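LbpB B-lobe (Moraxella bovis, PDB 3UAQ) is a surface lipoprotein that probably binds host lactoferrin, its N-lobe pairing a handle domain with a beta barrel. Local coordinates at residues 57-62 with 86-91; 123-128 with 176-181; 286-291 with 302-307; 253-258 with 268-273. All blocks are in the same frame, centred on the assembly; numbering follows the deposited sequence.

Contact 1 of 4, residues 57-62 with 86-91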
loop_
_atom_site.group_PDB
_atom_site.type_symbol
_atom_site.label_atom_id
_atom_site.label_comp_id
_atom_site.label_asym_id
_atom_site.label_seq_id
_atom_site.Cartn_x
_atom_site.Cartn_y
_atom_site.Cartn_z
ATOM N N SER A 57 -11.032 16.340 -6.679
ATOM C CA SER A 57 -10.164 15.981 -5.568
ATOM C C SER A 57 -9.592 17.194 -4.849
ATOM O O SER A 57 -9.465 18.268 -5.437
ATOM C CB SER A 57 -9.010 15.154 -6.113
ATOM O OG SER A 57 -8.650 15.620 -7.397
ATOM N N VAL A 58 -9.242 17.026 -3.578
ATOM C CA VAL A 58 -8.495 18.072 -2.880
ATOM C C VAL A 58 -7.484 17.537 -1.868
ATOM O O VAL A 58 -7.295 16.314 -1.714
ATOM C CB VAL A 58 -9.429 19.108 -2.199
ATOM C CG1 VAL A 58 -9.733 20.250 -3.157
ATOM C CG2 VAL A 58 -10.703 18.444 -1.739
ATOM N N LEU A 59 -6.854 18.474 -1.164
ATOM C CA LEU A 59 -5.590 18.208 -0.497
ATOM C C LEU A 59 -5.182 19.319 0.479
ATOM O O LEU A 59 -5.193 20.496 0.121
ATOM C CB LEU A 59 -4.540 18.046 -1.584
ATOM C CG LEU A 59 -3.176 17.467 -1.270
ATOM C CD1 LEU A 59 -2.652 16.794 -2.529
ATOM C CD2 LEU A 59 -2.244 18.568 -0.795
ATOM N N ALA A 60 -4.832 18.941 1.709
ATOM C CA ALA A 60 -4.386 19.902 2.723
ATOM C C ALA A 60 -3.233 19.369 3.582
ATOM O O ALA A 60 -2.661 18.305 3.317
ATOM C CB ALA A 60 -5.562 20.351 3.625
ATOM N N ILE A 61 -2.917 20.123 4.630
ATOM C CA ILE A 61 -1.662 19.975 5.349
ATOM C C ILE A 61 -1.894 20.049 6.865
ATOM O O ILE A 61 -2.818 20.721 7.314
ATOM C CB ILE A 61 -0.691 21.065 4.870
ATOM C CG1 ILE A 61 -1.391 21.933 3.815
ATOM C CG2 ILE A 61 0.550 20.443 4.271
ATOM C CD1 ILE A 61 -0.551 23.076 3.244
ATOM N N PRO A 62 -1.050 19.369 7.659
ATOM C CA PRO A 62 -1.388 19.021 9.045
ATOM C C PRO A 62 -1.108 20.129 10.074
ATOM O O PRO A 62 -1.492 19.983 11.235
ATOM C CB PRO A 62 -0.491 17.808 9.308
ATOM C CG PRO A 62 0.755 18.139 8.526
ATOM C CD PRO A 62 0.330 18.977 7.330
ATOM N N ASN A 86 -5.569 27.084 1.987
ATOM C CA ASN A 86 -4.436 26.178 1.880
ATOM C C ASN A 86 -4.842 24.851 1.258
ATOM O O ASN A 86 -4.003 23.958 1.079
ATOM C CB ASN A 86 -3.795 25.947 3.246
ATOM C CG ASN A 86 -2.984 27.127 3.701
ATOM O OD1 ASN A 86 -2.409 27.851 2.881
ATOM N ND2 ASN A 86 -2.932 27.342 5.016
ATOM N N ILE A 87 -6.128 24.717 0.938
ATOM C CA ILE A 87 -6.614 23.489 0.320
ATOM C C ILE A 87 -6.346 23.500 -1.171
ATOM O O ILE A 87 -7.115 24.061 -1.952
ATOM C CB ILE A 87 -8.119 23.260 0.551
ATOM C CG1 ILE A 87 -8.431 23.217 2.048
ATOM C CG2 ILE A 87 -8.572 21.978 -0.134
ATOM C CD1 ILE A 87 -9.890 22.956 2.358
ATOM N N THR A 88 -5.243 22.875 -1.557
ATOM C CA THR A 88 -4.906 22.728 -2.962
ATOM C C THR A 88 -5.929 21.812 -3.622
ATOM O O THR A 88 -6.444 20.884 -2.989
ATOM C CB THR A 88 -3.490 22.149 -3.144
ATOM O OG1 THR A 88 -3.568 20.878 -3.807
ATOM C CG2 THR A 88 -2.788 21.981 -1.789
ATOM N N THR A 89 -6.237 22.087 -4.884
ATOM C CA THR A 89 -7.132 21.233 -5.656
ATOM C C THR A 89 -6.306 20.276 -6.516
ATOM O O THR A 89 -5.208 20.626 -6.963
ATOM C CB THR A 89 -8.074 22.066 -6.546
ATOM O OG1 THR A 89 -9.064 22.703 -5.728
ATOM C CG2 THR A 89 -8.767 21.184 -7.585
ATOM N N ALA A 90 -6.827 19.071 -6.738
ATOM C CA ALA A 90 -6.135 18.088 -7.570
ATOM C C ALA A 90 -6.879 17.818 -8.876
ATOM O O ALA A 90 -8.081 17.544 -8.869
ATOM C CB ALA A 90 -5.933 16.800 -6.802
ATOM N N HIS A 91 -6.161 17.892 -9.994
ATOM C CA HIS A 91 -6.742 17.558 -11.291
ATOM C C HIS A 91 -6.192 16.219 -11.773
ATOM O O HIS A 91 -6.564 15.724 -12.841
ATOM C CB HIS A 91 -6.461 18.657 -12.318
ATOM C CG HIS A 91 -6.685 20.045 -11.794
ATOM N ND1 HIS A 91 -7.918 20.656 -11.819
ATOM C CD2 HIS A 91 -5.832 20.933 -11.241
ATOM C CE1 HIS A 91 -7.817 21.868 -11.293
ATOM N NE2 HIS A 91 -6.557 22.061 -10.935
#
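The amide of A90 donates to S57 O over 3.0 Å, with the N-H...O angle at 177°. The donor stands 58° out of the carbonyl plane, so the bond is straight at the hydrogen but comes in from above the carbonyl. Further along, the two chains run antiparallel. V58 faces T89 as a non-hydrogen-bonded pair with CA atoms 4.4 Å apart, and L59 faces T88 as a hydrogen-bonded pair at a CA spacing of 5.2 Å.

V58 and T89 share one face of this ribbon. There V58 CG1 lies 3.6 Å from T89 OG1, while V58 CB packs 3.6 Å from I87 CG2. That methyl is brought to valine by the first torsion of I87, which sets CG2 anti to the backbone N and leaves CG1 beside that N, anti to the carbonyl carbon (chi1 -58°). L59 and T88 occupy the other face, where the leucine methyl CD2 rests 3.6 Å from T88 CG2. The backbone adds a weaker C-H...O contact, I87 CA lying 3.3 Å from L59 O.

Strand 57-60 is an inner strand of the antiparallel sheet in the N-lobe handle. Its other edge bonds to strand 146-159, V58 pairing with Y157 and A60 with L155, so strand 88-89 extends the sheet by a short piece. A60 CB meets I87 CG1 more loosely, at 4.4 Å, and F333 of strand 332-340 touches both of these residues. Beyond the strand, I61 swings its CD1 back toward the carbonyl of N86.

Contact 2 of 4, residues 123-128 with 176-181; sequences AGWIFT and HWDFVT
H176 and A123 form the one clear hydrogen bond between these segments: NE2 of the imidazole donates to A123 O at 2.9 Å, with an N-H...O angle of 141°. The acceptor lies almost in the ring plane, but the nitrogen stands well above the carbonyl plane. ND1, the other ring nitrogen, bonds to the hydroxyl of Y118, so both nitrogens of the imidazole are tied and its rotation is fixed.

The carboxylate of D178 makes the other close approaches. OD2 comes within 3.2 Å of G124 CA, where the glycine lets it lie against the backbone. OD1 bonds to S220 OG and reaches the indole edge of W125, 3.3 Å from NE1 and 3.4 Å from CD1; carboxylate and indole planes stand 82° apart.

No backbone hydrogen bond joins the segments, whose axes cross at 42° and approach to 6.4 Å. Strand 121-128 belongs to the handle sheet and strand 170-184 to the barrel sheet, so side chains of the barrel strand reach the backbone and the W125 edge of the handle strand, joining the two sheets.

Apolar neighbours include V335, which touches A123 and D178, and F221, whose ring meets that of W125.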
loop_
_atom_site.group_PDB
_atom_site.type_symbol
_atom_site.label_atom_id
_atom_site.label_comp_id
_atom_site.label_asym_id
_atom_site.label_seq_id
_atom_site.Cartn_x
_atom_site.Cartn_y
_atom_site.Cartn_z
ATOM N N ALA A 123 -8.584 8.272 -0.558
ATOM C CA ALA A 123 -8.776 9.228 0.523
ATOM C C ALA A 123 -7.932 8.778 1.691
ATOM O O ALA A 123 -7.957 7.603 2.067
ATOM C CB ALA A 123 -10.236 9.299 0.933
ATOM N N GLY A 124 -7.171 9.704 2.262
ATOM C CA GLY A 124 -6.348 9.361 3.405
ATOM C C GLY A 124 -5.275 10.382 3.693
ATOM O O GLY A 124 -5.502 11.588 3.578
ATOM N N TRP A 125 -4.100 9.893 4.069
ATOM C CA TRP A 125 -2.998 10.767 4.424
ATOM C C TRP A 125 -1.676 10.246 3.891
ATOM O O TRP A 125 -1.605 9.160 3.317
ATOM C CB TRP A 125 -2.922 10.917 5.943
ATOM C CG TRP A 125 -3.122 9.627 6.685
ATOM C CD1 TRP A 125 -4.268 9.201 7.293
ATOM C CD2 TRP A 125 -2.150 8.599 6.901
ATOM N NE1 TRP A 125 -4.070 7.974 7.879
ATOM C CE2 TRP A 125 -2.777 7.580 7.651
ATOM C CE3 TRP A 125 -0.809 8.442 6.538
ATOM C CZ2 TRP A 125 -2.109 6.420 8.043
ATOM C CZ3 TRP A 125 -0.147 7.292 6.928
ATOM C CH2 TRP A 125 -0.799 6.295 7.672
ATOM N N ILE A 126 -0.631 11.041 4.095
ATOM C CA ILE A 126 0.724 10.639 3.754
ATOM C C ILE A 126 1.671 11.609 4.430
ATOM O O ILE A 126 1.504 12.819 4.297
ATOM C CB ILE A 126 0.938 10.672 2.234
ATOM C CG1 ILE A 126 2.420 10.518 1.883
ATOM C CG2 ILE A 126 0.374 11.960 1.654
ATOM C CD1 ILE A 126 2.653 10.265 0.408
ATOM N N PHE A 127 2.653 11.087 5.163
ATOM C CA PHE A 127 3.530 11.941 5.971
ATOM C C PHE A 127 4.927 11.364 6.229
ATOM O O PHE A 127 5.152 10.151 6.121
ATOM C CB PHE A 127 2.877 12.235 7.322
ATOM C CG PHE A 127 2.893 11.068 8.265
ATOM C CD1 PHE A 127 3.892 10.943 9.219
ATOM C CD2 PHE A 127 1.918 10.084 8.191
ATOM C CE1 PHE A 127 3.912 9.856 10.092
ATOM C CE2 PHE A 127 1.931 8.995 9.061
ATOM C CZ PHE A 127 2.929 8.880 10.012
ATOM N N THR A 128 5.862 12.253 6.563
ATOM C CA THR A 128 7.147 11.861 7.132
ATOM C C THR A 128 7.270 12.598 8.448
ATOM O O THR A 128 6.673 13.671 8.624
ATOM C CB THR A 128 8.338 12.288 6.264
ATOM O OG1 THR A 128 7.903 12.541 4.922
ATOM C CG2 THR A 128 9.398 11.195 6.264
ATOM N N HIS A 176 -14.391 4.323 4.715
ATOM C CA HIS A 176 -13.680 4.936 5.822
ATOM C C HIS A 176 -13.592 6.450 5.689
ATOM O O HIS A 176 -14.044 7.029 4.696
ATOM C CB HIS A 176 -12.266 4.372 5.892
ATOM C CG HIS A 176 -11.330 4.994 4.908
ATOM N ND1 HIS A 176 -11.483 4.858 3.541
ATOM C CD2 HIS A 176 -10.237 5.776 5.085
ATOM C CE1 HIS A 176 -10.522 5.517 2.926
ATOM N NE2 HIS A 176 -9.750 6.084 3.837
ATOM N N TRP A 177 -13.006 7.080 6.706
ATOM C CA TRP A 177 -12.694 8.507 6.684
ATOM C C TRP A 177 -11.409 8.758 7.477
ATOM O O TRP A 177 -11.005 7.928 8.301
ATOM C CB TRP A 177 -13.852 9.331 7.260
ATOM C CG TRP A 177 -14.152 9.036 8.712
ATOM C CD1 TRP A 177 -14.635 7.866 9.229
ATOM C CD2 TRP A 177 -14.011 9.934 9.824
ATOM N NE1 TRP A 177 -14.790 7.974 10.591
ATOM C CE2 TRP A 177 -14.415 9.233 10.984
ATOM C CE3 TRP A 177 -13.573 11.259 9.958
ATOM C CZ2 TRP A 177 -14.399 9.810 12.257
ATOM C CZ3 TRP A 177 -13.555 11.835 11.226
ATOM C CH2 TRP A 177 -13.968 11.109 12.357
ATOM N N ASP A 178 -10.768 9.894 7.204
ATOM C CA ASP A 178 -9.598 10.349 7.942
ATOM C C ASP A 178 -9.783 11.829 8.247
ATOM O O ASP A 178 -10.606 12.508 7.614
ATOM C CB ASP A 178 -8.324 10.163 7.114
ATOM C CG ASP A 178 -7.915 8.709 6.975
ATOM O OD1 ASP A 178 -7.411 8.135 7.965
ATOM O OD2 ASP A 178 -8.081 8.147 5.868
ATOM N N PHE A 179 -9.010 12.337 9.202
ATOM C CA PHE A 179 -9.148 13.728 9.602
ATOM C C PHE A 179 -7.857 14.328 10.150
ATOM O O PHE A 179 -6.979 13.614 10.658
ATOM C CB PHE A 179 -10.232 13.846 10.671
ATOM C CG PHE A 179 -9.852 13.221 11.980
ATOM C CD1 PHE A 179 -10.090 11.876 12.212
ATOM C CD2 PHE A 179 -9.235 13.971 12.976
ATOM C CE1 PHE A 179 -9.734 11.288 13.421
ATOM C CE2 PHE A 179 -8.876 13.389 14.182
ATOM C CZ PHE A 179 -9.128 12.045 14.405
ATOM N N VAL A 180 -7.755 15.650 10.052
ATOM C CA VAL A 180 -6.733 16.392 10.763
ATOM C C VAL A 180 -7.388 17.601 11.393
ATOM O O VAL A 180 -8.220 18.265 10.769
ATOM C CB VAL A 180 -5.578 16.840 9.839
ATOM C CG1 VAL A 180 -6.094 17.742 8.723
ATOM C CG2 VAL A 180 -4.507 17.549 10.645
ATOM N N THR A 181 -7.026 17.866 12.642
ATOM C CA THR A 181 -7.641 18.945 13.405
ATOM C C THR A 181 -6.755 20.168 13.354
ATOM O O THR A 181 -5.638 20.117 12.841
ATOM C CB THR A 181 -7.799 18.578 14.888
ATOM O OG1 THR A 181 -6.517 18.633 15.528
ATOM C CG2 THR A 181 -8.394 17.181 15.051
#

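Contact 3 of 4, residues 286-291 with 302-307; sequences AIAKNT and NKNADN
A286 and A305 form an antiparallel hydrogen-bonded pair, CA atoms 4.9 Å apart, with A305 N donating to A286 O at 2.8 Å and A286 N to A305 O at 3.1 Å. A286 CB and A305 CB meet at 4.0 Å on the same face of the sheet.

Past this pair the residue just before the partner strand supplies a side chain where a carbonyl might be expected. N304 OD1 accepts from A288 N over 2.9 Å in a nearly straight bond, the N-H...O angle being 170°, although the donor sits 48° above the plane of the amide carbonyl. The first torsion of N304 sets CG anti to its own carbonyl carbon (chi1 -62°), which carries the amide back across to the neighbouring chain. The other end of that amide is held too: ND2 donates to D306 OD1 at 3.1 Å, meeting the carboxylate on its syn side, tilted from the carboxylate plane but with the acceptor nearly in the amide plane of N304. Since D306 OD2 is bonded to N328, the aspartate is gripped at both oxygens, and it in turn fixes the orientation of the asparagine that accepts from A288 N.

The methyl of A288 lies beside N304 OD1 and K303 O. Where the chains separate, T291 CA makes a C-H...O contact of 3.4 Å with N302 O.

Within the barrel wall, strand 281-288 lies between two neighbours: segment 302-307 leads into strand 305-314 on one edge, while strand 266-278 bonds to I287 on the other. F325 of strand 320-326 packs against both A286 and A305.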
loop_
_atom_site.group_PDB
_atom_site.type_symbol
_atom_site.label_atom_id
_atom_site.label_comp_id
_atom_site.label_asym_id
_atom_site.label_seq_id
_atom_site.Cartn_x
_atom_site.Cartn_y
_atom_site.Cartn_z
ATOM N N ALA A 286 -21.979 18.130 7.364
ATOM C CA ALA A 286 -21.557 17.123 8.326
ATOM C C ALA A 286 -22.051 17.592 9.689
ATOM O O ALA A 286 -21.847 18.748 10.067
ATOM C CB ALA A 286 -20.039 16.972 8.323
ATOM N N ILE A 287 -22.715 16.704 10.418
ATOM C CA ILE A 287 -23.330 17.070 11.688
ATOM C C ILE A 287 -22.658 16.345 12.855
ATOM O O ILE A 287 -22.562 15.112 12.866
ATOM C CB ILE A 287 -24.845 16.768 11.685
ATOM C CG1 ILE A 287 -25.569 17.671 10.679
ATOM C CG2 ILE A 287 -25.438 16.935 13.076
ATOM C CD1 ILE A 287 -26.048 16.942 9.430
ATOM N N ALA A 288 -22.189 17.115 13.834
ATOM C CA ALA A 288 -21.523 16.542 15.001
ATOM C C ALA A 288 -22.542 15.909 15.950
ATOM O O ALA A 288 -23.584 16.505 16.251
ATOM C CB ALA A 288 -20.696 17.605 15.720
ATOM N N LYS A 289 -22.232 14.704 16.419
ATOM C CA LYS A 289 -23.151 13.937 17.253
ATOM C C LYS A 289 -23.045 14.303 18.732
ATOM O O LYS A 289 -23.917 13.953 19.526
ATOM C CB LYS A 289 -22.887 12.436 17.077
ATOM C CG LYS A 289 -22.972 11.950 15.640
ATOM C CD LYS A 289 -24.397 11.997 15.111
ATOM C CE LYS A 289 -25.250 10.898 15.728
ATOM N NZ LYS A 289 -26.689 10.964 15.348
ATOM N N ASN A 290 -21.978 15.000 19.107
ATOM C CA ASN A 290 -21.740 15.289 20.516
ATOM C C ASN A 290 -21.926 16.766 20.864
ATOM O O ASN A 290 -22.726 17.106 21.741
ATOM C CB ASN A 290 -20.348 14.818 20.927
ATOM C CG ASN A 290 -20.278 14.400 22.383
ATOM O OD1 ASN A 290 -20.810 15.079 23.274
ATOM N ND2 ASN A 290 -19.618 13.270 22.635
ATOM N N THR A 291 -21.186 17.634 20.178
ATOM C CA THR A 291 -21.264 19.084 20.394
ATOM C C THR A 291 -20.833 19.506 21.798
ATOM O O THR A 291 -20.928 20.683 22.157
ATOM C CB THR A 291 -22.675 19.656 20.113
ATOM O OG1 THR A 291 -23.604 19.149 21.078
ATOM C CG2 THR A 291 -23.141 19.278 18.708
ATOM N N ASN A 302 -16.880 18.654 17.996
ATOM C CA ASN A 302 -18.069 19.298 18.550
ATOM C C ASN A 302 -18.738 20.300 17.605
ATOM O O ASN A 302 -19.782 20.862 17.935
ATOM C CB ASN A 302 -17.729 19.987 19.875
ATOM C CG ASN A 302 -16.461 20.819 19.793
ATOM O OD1 ASN A 302 -15.589 20.562 18.966
ATOM N ND2 ASN A 302 -16.353 21.817 20.658
ATOM N N LYS A 303 -18.142 20.529 16.439
ATOM C CA LYS A 303 -18.708 21.480 15.484
ATOM C C LYS A 303 -19.111 20.802 14.188
ATOM O O LYS A 303 -18.429 19.891 13.715
ATOM C CB LYS A 303 -17.715 22.603 15.172
ATOM C CG LYS A 303 -17.235 23.376 16.377
ATOM C CD LYS A 303 -18.395 23.951 17.171
ATOM C CE LYS A 303 -17.895 24.800 18.332
ATOM N NZ LYS A 303 -18.955 25.060 19.340
ATOM N N ASN A 304 -20.215 21.263 13.615
ATOM C CA ASN A 304 -20.642 20.817 12.300
ATOM C C ASN A 304 -19.753 21.376 11.209
ATOM O O ASN A 304 -18.872 22.207 11.464
ATOM C CB ASN A 304 -22.068 21.283 12.016
ATOM C CG ASN A 304 -23.078 20.704 12.977
ATOM O OD1 ASN A 304 -22.734 19.933 13.875
ATOM N ND2 ASN A 304 -24.341 21.078 12.797
ATOM N N ALA A 305 -19.988 20.896 9.993
ATOM C CA ALA A 305 -19.566 21.591 8.795
ATOM C C ALA A 305 -20.850 21.847 8.019
ATOM O O ALA A 305 -21.193 21.099 7.099
ATOM C CB ALA A 305 -18.610 20.735 7.985
ATOM N N ASP A 306 -21.584 22.884 8.422
ATOM C CA ASP A 306 -22.875 23.208 7.810
ATOM C C ASP A 306 -22.669 23.754 6.404
ATOM O O ASP A 306 -22.038 24.804 6.219
ATOM C CB ASP A 306 -23.647 24.222 8.660
ATOM C CG ASP A 306 -23.928 23.718 10.070
ATOM O OD1 ASP A 306 -24.709 22.750 10.217
ATOM O OD2 ASP A 306 -23.384 24.303 11.034
ATOM N N ASN A 307 -23.185 23.034 5.412
ATOM C CA ASN A 307 -22.971 23.423 4.025
ATOM C C ASN A 307 -21.490 23.564 3.700
ATOM O O ASN A 307 -21.102 24.443 2.934
ATOM C CB ASN A 307 -23.688 24.740 3.724
ATOM C CG ASN A 307 -25.155 24.545 3.424
ATOM O OD1 ASN A 307 -25.521 23.728 2.580
ATOM N ND2 ASN A 307 -26.009 25.286 4.124
#

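Contact 4 of 4, residues 253-258 with 268-273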
loop_
_atom_site.group_PDB
_atom_site.type_symbol
_atom_site.label_atom_id
_atom_site.label_comp_id
_atom_site.label_asym_id
_atom_site.label_seq_id
_atom_site.Cartn_x
_atom_site.Cartn_y
_atom_site.Cartn_z
ATOM N N LEU A 253 -20.081 8.562 10.165
ATOM C CA LEU A 253 -18.668 8.257 10.368
ATOM C C LEU A 253 -18.434 8.019 11.853
ATOM O O LEU A 253 -18.759 8.870 12.682
ATOM C CB LEU A 253 -17.790 9.414 9.903
ATOM C CG LEU A 253 -18.308 10.217 8.716
ATOM C CD1 LEU A 253 -17.484 11.489 8.520
ATOM C CD2 LEU A 253 -18.311 9.364 7.457
ATOM N N SER A 254 -17.876 6.861 12.186
ATOM C CA SER A 254 -17.659 6.495 13.579
ATOM C C SER A 254 -16.208 6.111 13.814
ATOM O O SER A 254 -15.437 5.945 12.868
ATOM C CB SER A 254 -18.590 5.349 13.988
ATOM O OG SER A 254 -19.193 4.743 12.855
ATOM N N THR A 255 -15.840 5.981 15.081
ATOM C CA THR A 255 -14.480 5.606 15.434
ATOM C C THR A 255 -14.479 4.357 16.297
ATOM O O THR A 255 -15.273 4.233 17.238
ATOM C CB THR A 255 -13.757 6.729 16.190
ATOM O OG1 THR A 255 -13.781 7.930 15.408
ATOM C CG2 THR A 255 -12.304 6.332 16.479
ATOM N N LYS A 256 -13.592 3.428 15.961
ATOM C CA LYS A 256 -13.373 2.250 16.789
ATOM C C LYS A 256 -12.525 2.604 18.006
ATOM O O LYS A 256 -11.380 3.038 17.873
ATOM C CB LYS A 256 -12.691 1.135 15.986
ATOM C CG LYS A 256 -11.746 0.275 16.812
ATOM C CD LYS A 256 -11.409 -1.043 16.118
ATOM C CE LYS A 256 -10.990 -0.831 14.681
ATOM N NZ LYS A 256 -10.052 -1.897 14.219
ATOM N N GLN A 257 -13.111 2.444 19.188
ATOM C CA GLN A 257 -12.382 2.463 20.444
ATOM C C GLN A 257 -12.234 1.030 20.943
ATOM O O GLN A 257 -13.145 0.209 20.795
ATOM C CB GLN A 257 -13.129 3.275 21.500
ATOM C CG GLN A 257 -14.062 4.330 20.952
ATOM C CD GLN A 257 -13.668 5.729 21.375
ATOM O OE1 GLN A 257 -13.554 6.625 20.543
ATOM N NE2 GLN A 257 -13.442 5.920 22.668
ATOM N N LYS A 258 -11.074 0.732 21.518
ATOM C CA LYS A 258 -10.847 -0.516 22.230
ATOM C C LYS A 258 -9.695 -0.253 23.186
ATOM O O LYS A 258 -8.568 0.015 22.762
ATOM C CB LYS A 258 -10.495 -1.650 21.269
ATOM C CG LYS A 258 -9.911 -2.885 21.958
ATOM C CD LYS A 258 -9.232 -3.817 20.954
ATOM C CE LYS A 258 -8.538 -4.989 21.642
ATOM N NZ LYS A 258 -9.476 -6.013 22.186
ATOM N N VAL A 268 -17.987 4.640 18.227
ATOM C CA VAL A 268 -18.670 5.867 18.624
ATOM C C VAL A 268 -18.914 6.765 17.415
ATOM O O VAL A 268 -17.981 7.094 16.681
ATOM C CB VAL A 268 -17.872 6.634 19.683
ATOM C CG1 VAL A 268 -16.387 6.526 19.396
ATOM C CG2 VAL A 268 -18.312 8.084 19.722
ATOM N N ASP A 269 -20.172 7.148 17.205
ATOM C CA ASP A 269 -20.518 8.005 16.074
ATOM C C ASP A 269 -20.011 9.432 16.298
ATOM O O ASP A 269 -20.294 10.054 17.326
ATOM C CB ASP A 269 -22.028 7.993 15.813
ATOM C CG ASP A 269 -22.534 6.627 15.382
ATOM O OD1 ASP A 269 -21.698 5.779 15.002
ATOM O OD2 ASP A 269 -23.765 6.400 15.420
ATOM N N ARG A 270 -19.246 9.934 15.333
ATOM C CA ARG A 270 -18.698 11.283 15.403
ATOM C C ARG A 270 -19.521 12.244 14.562
ATOM O O ARG A 270 -19.840 13.350 14.998
ATOM C CB ARG A 270 -17.254 11.295 14.906
ATOM C CG ARG A 270 -16.309 10.395 15.689
ATOM C CD ARG A 270 -15.967 10.982 17.050
ATOM N NE ARG A 270 -14.745 10.397 17.601
ATOM C CZ ARG A 270 -14.448 10.365 18.898
ATOM N NH1 ARG A 270 -15.287 10.883 19.786
ATOM N NH2 ARG A 270 -13.315 9.809 19.307
ATOM N N TYR A 271 -19.864 11.813 13.353
ATOM C CA TYR A 271 -20.547 12.670 12.389
ATOM C C TYR A 271 -21.634 11.935 11.615
ATOM O O TYR A 271 -21.414 10.834 11.096
ATOM C CB TYR A 271 -19.544 13.247 11.379
ATOM C CG TYR A 271 -18.561 14.240 11.963
ATOM C CD1 TYR A 271 -17.287 13.843 12.350
ATOM C CD2 TYR A 271 -18.906 15.576 12.123
ATOM C CE1 TYR A 271 -16.381 14.750 12.883
ATOM C CE2 TYR A 271 -18.009 16.486 12.655
ATOM C CZ TYR A 271 -16.748 16.071 13.035
ATOM O OH TYR A 271 -15.859 16.984 13.566
ATOM N N ASP A 272 -22.810 12.547 11.548
ATOM C CA ASP A 272 -23.811 12.158 10.566
ATOM C C ASP A 272 -23.582 12.980 9.311
ATOM O O ASP A 272 -22.935 14.027 9.359
ATOM C CB ASP A 272 -25.224 12.397 11.096
ATOM C CG ASP A 272 -25.816 11.166 11.758
ATOM O OD1 ASP A 272 -25.443 10.042 11.359
ATOM O OD2 ASP A 272 -26.651 11.326 12.676
ATOM N N ILE A 273 -24.105 12.507 8.189
ATOM C CA ILE A 273 -23.941 13.225 6.933
ATOM C C ILE A 273 -25.293 13.525 6.290
ATOM O O ILE A 273 -26.234 12.726 6.376
ATOM C CB ILE A 273 -23.038 12.451 5.963
ATOM C CG1 ILE A 273 -21.755 12.034 6.680
ATOM C CG2 ILE A 273 -22.729 13.290 4.732
ATOM C CD1 ILE A 273 -20.623 11.675 5.752
#
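R270 runs its side chain along strand 253-257. CB is 3.6 Å from L253 O. CG comes to 3.5 Å from T255 OG1, CD passes the same hydroxyl a little farther off, and NE makes only a weak hydrogen bond to T255 OG1, at 3.4 Å. A bend at chi2 (-74°) carries the chain across T255 toward Q257: CZ lies near Q257 OE1, and NH2 is close to that oxygen at an angle too poor for a bond, amide and guanidinium planes being 76° apart. The firm partner of NH2 is E223, in a salt bridge.

The backbone beneath is a beta hairpin, strands 248-257 and 266-278, with a classic beta bulge at R270 and Y271. Both of their amides point at one acceptor: L253 O receives R270 N at 2.9 Å and Y271 N at 3.2 Å, both in its carbonyl plane. R270 has a psi of -45°, the turn-like conformation at the first bulge position, and an extra residue is thereby accommodated on its strand. Regular pairing resumes on either side of the bulge. L253 N donates to Y271 O at 2.8 Å, while T255 and V268 exchange bonds in both directions.

Apolar contacts accompany the pairing. L253 CD2 packs 3.7 Å from I273 CD1, the two side chains crossing at about a right angle, and L253 CD1 reaches Y271 CB at 3.9 Å. The ring of Y271 leads away from this strand and meets F325.

In the fold
Contact 2 is the buried one, its centre about 5 Å from the centre of the chain; it joins the handle and barrel sheets without any backbone-to-backbone hydrogen bond, side chains of one strand reaching the backbone and W125 of the other. The other three pair neighbouring strands by backbone and are only partly buried, their centres 12 to 15 Å from that point: contact 1 in the handle, contacts 3 and 4 in the barrel wall. Contacts 3 and 4 involve adjacent strands, 281-288 and 266-278, and meet through a 2.7 Å salt bridge from K289 NZ to D272 OD2. W177 ties contact 2 to contact 4 through a probable hydrogen bond to S254 O, whereas P62 of contact 1 merely packs on V180.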